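Long-range contact in DNA protection during starvation protein (Halobacterium salinarum, PDB 1MOJ), which probably protects DNA from oxidative damage by oxidising ferrous iron with hydrogen peroxide and storing it as ferric mineral in a hollow twelve-subunit shell: residues 36-41 / 76-81. Numbering follows the deposited sequence.
Sequences ADLANV and EVADEL. With FE (Fe (III) ion), chain E.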
ATOM      1  N   ALA A  36     -36.700  11.861   3.949  1.00 14.82           N
ATOM      2  CA  ALA A  36     -37.387  11.574   2.706  1.00 14.72           C
ATOM      3  C   ALA A  36     -36.346  11.075   1.701  1.00 15.46           C
ATOM      4  O   ALA A  36     -36.581  10.102   0.984  1.00 14.60           O
ATOM      5  CB  ALA A  36     -38.070  12.832   2.180  1.00 13.96           C
ATOM      6  N   ASP A  37     -35.200  11.752   1.655  1.00 16.93           N
ATOM      7  CA  ASP A  37     -34.115  11.386   0.743  1.00 17.87           C
ATOM      8  C   ASP A  37     -33.572  10.017   1.111  1.00 15.73           C
ATOM      9  O   ASP A  37     -33.330   9.187   0.241  1.00 16.74           O
ATOM     10  CB  ASP A  37     -32.982  12.425   0.794  1.00 20.86           C
ATOM     11  CG  ASP A  37     -33.319  13.705   0.030  1.00 24.76           C
ATOM     12  OD1 ASP A  37     -34.354  13.714  -0.676  1.00 25.73           O
ATOM     13  OD2 ASP A  37     -32.548  14.695   0.121  1.00 26.79           O
ATOM     14  N   LEU A  38     -33.396   9.781   2.406  1.00 14.67           N
ATOM     15  CA  LEU A  38     -32.886   8.504   2.896  1.00 12.06           C
ATOM     16  C   LEU A  38     -33.738   7.336   2.401  1.00 13.52           C
ATOM     17  O   LEU A  38     -33.211   6.326   1.906  1.00 12.32           O
ATOM     18  CB  LEU A  38     -32.853   8.509   4.429  1.00 10.20           C
ATOM     19  CG  LEU A  38     -32.539   7.202   5.157  1.00 12.29           C
ATOM     20  CD1 LEU A  38     -31.235   6.605   4.612  1.00 12.34           C
ATOM     21  CD2 LEU A  38     -32.431   7.459   6.657  1.00  9.29           C
ATOM     22  N   ALA A  39     -35.056   7.469   2.544  1.00 13.80           N
ATOM     23  CA  ALA A  39     -35.973   6.419   2.109  1.00 14.30           C
ATOM     24  C   ALA A  39     -35.787   6.117   0.631  1.00 12.92           C
ATOM     25  O   ALA A  39     -35.686   4.955   0.243  1.00 14.01           O
ATOM     26  CB  ALA A  39     -37.428   6.836   2.385  1.00 13.68           C
ATOM     27  N   ASN A  40     -35.726   7.162  -0.188  1.00 13.54           N
ATOM     28  CA  ASN A  40     -35.562   6.986  -1.625  1.00 13.43           C
ATOM     29  C   ASN A  40     -34.205   6.420  -1.977  1.00 14.02           C
ATOM     30  O   ASN A  40     -34.106   5.565  -2.857  1.00 12.50           O
ATOM     31  CB  ASN A  40     -35.759   8.308  -2.367  1.00 12.87           C
ATOM     32  CG  ASN A  40     -37.206   8.755  -2.376  1.00 12.89           C
ATOM     33  OD1 ASN A  40     -38.119   7.926  -2.442  1.00 13.00           O
ATOM     34  ND2 ASN A  40     -37.425  10.059  -2.324  1.00 13.13           N
ATOM     35  N   VAL A  41     -33.165   6.893  -1.290  1.00 13.10           N
ATOM     36  CA  VAL A  41     -31.814   6.428  -1.567  1.00 12.27           C
ATOM     37  C   VAL A  41     -31.659   4.953  -1.230  1.00 12.62           C
ATOM     38  O   VAL A  41     -30.977   4.222  -1.947  1.00 13.57           O
ATOM     39  CB  VAL A  41     -30.757   7.257  -0.801  1.00 12.30           C
ATOM     40  CG1 VAL A  41     -29.375   6.646  -0.981  1.00 10.99           C
ATOM     41  CG2 VAL A  41     -30.736   8.681  -1.339  1.00 11.95           C
ATOM     42  N   GLU A  76     -23.613   4.564   0.795  1.00 17.71           N
ATOM     43  CA  GLU A  76     -22.832   5.533   1.537  1.00 17.56           C
ATOM     44  C   GLU A  76     -23.609   6.837   1.694  1.00 16.93           C
ATOM     45  O   GLU A  76     -23.546   7.495   2.741  1.00 14.98           O
ATOM     46  CB  GLU A  76     -21.509   5.790   0.821  1.00 22.68           C
ATOM     47  CG  GLU A  76     -20.563   4.595   0.892  1.00 30.67           C
ATOM     48  CD  GLU A  76     -19.205   4.883   0.282  1.00 35.47           C
ATOM     49  OE1 GLU A  76     -18.726   6.034   0.413  1.00 40.36           O
ATOM     50  OE2 GLU A  76     -18.607   3.958  -0.315  1.00 39.11           O
ATOM     51  N   VAL A  77     -24.335   7.218   0.649  1.00 14.04           N
ATOM     52  CA  VAL A  77     -25.128   8.440   0.712  1.00 12.94           C
ATOM     53  C   VAL A  77     -26.202   8.268   1.785  1.00 11.96           C
ATOM     54  O   VAL A  77     -26.439   9.173   2.594  1.00 10.74           O
ATOM     55  CB  VAL A  77     -25.793   8.763  -0.652  1.00 11.62           C
ATOM     56  CG1 VAL A  77     -26.813   9.887  -0.492  1.00 10.91           C
ATOM     57  CG2 VAL A  77     -24.726   9.164  -1.660  1.00 10.98           C
ATOM     58  N   ALA A  78     -26.831   7.097   1.805  1.00 11.47           N
ATOM     59  CA  ALA A  78     -27.876   6.820   2.793  1.00 11.41           C
ATOM     60  C   ALA A  78     -27.299   6.909   4.201  1.00 11.39           C
ATOM     61  O   ALA A  78     -27.927   7.455   5.106  1.00 11.45           O
ATOM     62  CB  ALA A  78     -28.472   5.431   2.556  1.00 10.28           C
ATOM     63  N   ASP A  79     -26.097   6.369   4.380  1.00 12.59           N
ATOM     64  CA  ASP A  79     -25.438   6.381   5.681  1.00 13.79           C
ATOM     65  C   ASP A  79     -25.194   7.816   6.112  1.00 13.74           C
ATOM     66  O   ASP A  79     -25.402   8.168   7.268  1.00 14.68           O
ATOM     67  CB  ASP A  79     -24.113   5.633   5.605  1.00 15.12           C
ATOM     68  CG  ASP A  79     -23.497   5.414   6.963  1.00 15.49           C
ATOM     69  OD1 ASP A  79     -24.084   4.664   7.774  1.00 15.18           O
ATOM     70  OD2 ASP A  79     -22.428   5.994   7.220  1.00 15.09           O
ATOM     71  N   GLU A  80     -24.748   8.644   5.176  1.00 14.90           N
ATOM     72  CA  GLU A  80     -24.509  10.055   5.455  1.00 17.42           C
ATOM     73  C   GLU A  80     -25.811  10.726   5.878  1.00 15.70           C
ATOM     74  O   GLU A  80     -25.877  11.403   6.905  1.00 16.03           O
ATOM     75  CB  GLU A  80     -23.985  10.758   4.206  1.00 21.97           C
ATOM     76  CG  GLU A  80     -22.566  10.387   3.814  1.00 29.45           C
ATOM     77  CD  GLU A  80     -21.542  10.969   4.757  1.00 33.74           C
ATOM     78  OE1 GLU A  80     -20.384  11.152   4.330  1.00 38.53           O
ATOM     79  OE2 GLU A  80     -21.888  11.242   5.924  1.00 37.35           O
ATOM     80  N   LEU A  81     -26.840  10.547   5.059  1.00 14.29           N
ATOM     81  CA  LEU A  81     -28.166  11.115   5.320  1.00 14.72           C
ATOM     82  C   LEU A  81     -28.711  10.694   6.692  1.00 13.83           C
ATOM     83  O   LEU A  81     -29.146  11.530   7.483  1.00 13.47           O
ATOM     84  CB  LEU A  81     -29.141  10.652   4.226  1.00 14.27           C
ATOM     85  CG  LEU A  81     -29.556  11.526   3.039  1.00 14.85           C
ATOM     86  CD1 LEU A  81     -28.549  12.590   2.734  1.00 13.89           C
ATOM     87  CD2 LEU A  81     -29.788  10.609   1.836  1.00 14.62           C
TER
HETATM   88 FE    FE E 302     -22.026   5.155   9.239  1.00 32.80          FE
HETATM   89  O   HOH W   1     -19.979   5.579   9.807  1.00 18.23           O
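Asp37 meets Leu81 through its CB, not its carboxylate: Asp37 CB lies 3.8 Å from Leu81 CD2. The flat carboxylate end turns to helix 115-142, where OD2 is hydrogen-bonded to His136 and the side chain touches Ala132 and Thr133. Asp79, whose side chain starts off away from segment 36-41, ends in the second flat group, a carboxylate that binds the iron. Its two oxygens bind unevenly: Asp79 OD2 is 2.2 Å from the iron FE and Asp79 OD1 2.6 Å from it. Glu83 of the same chain, His52 of a neighbouring subunit and a water are also ligands, and OD1 is in addition hydrogen-bonded to Trp53 and Lys49 of that subunit.

The segments belong to helices 24-54 and 60-87, a nearly antiparallel pair in the ferritin-like four-helix bundle. The axes of segments 36-41 and 76-81 approach to 9.1 Å, at a signed crossing angle of -157°. One side of helix 60-87 thus packs in the bundle while another carries the inter-subunit ferroxidase-type iron site.

Leu38 and Ala78 have the nearest CA atoms of the two segments, 5.3 Å apart, which is consistent with the small side chain of Ala78. Leu38 holds CG anti to its backbone N (chi1 172°), which carries CD1 across to Ala78 CB at 3.6 Å, beside the Ala78 carbonyl oxygen. The two methyls of Val41 face mainly different partners. CG1 rests against Ala78 CB at 3.8 Å, and CG2 against Leu81 CD2, also at 3.8 Å. Val77 CG1 meets both Val41 methyls, the two side chains crossing at about a right angle. Replacing Val41 by an alanine would probably open a gap beside Ala78 and leave Leu81 CD2 with less to pack on. Leu81 CD2 also reaches the backbone N of Leu38.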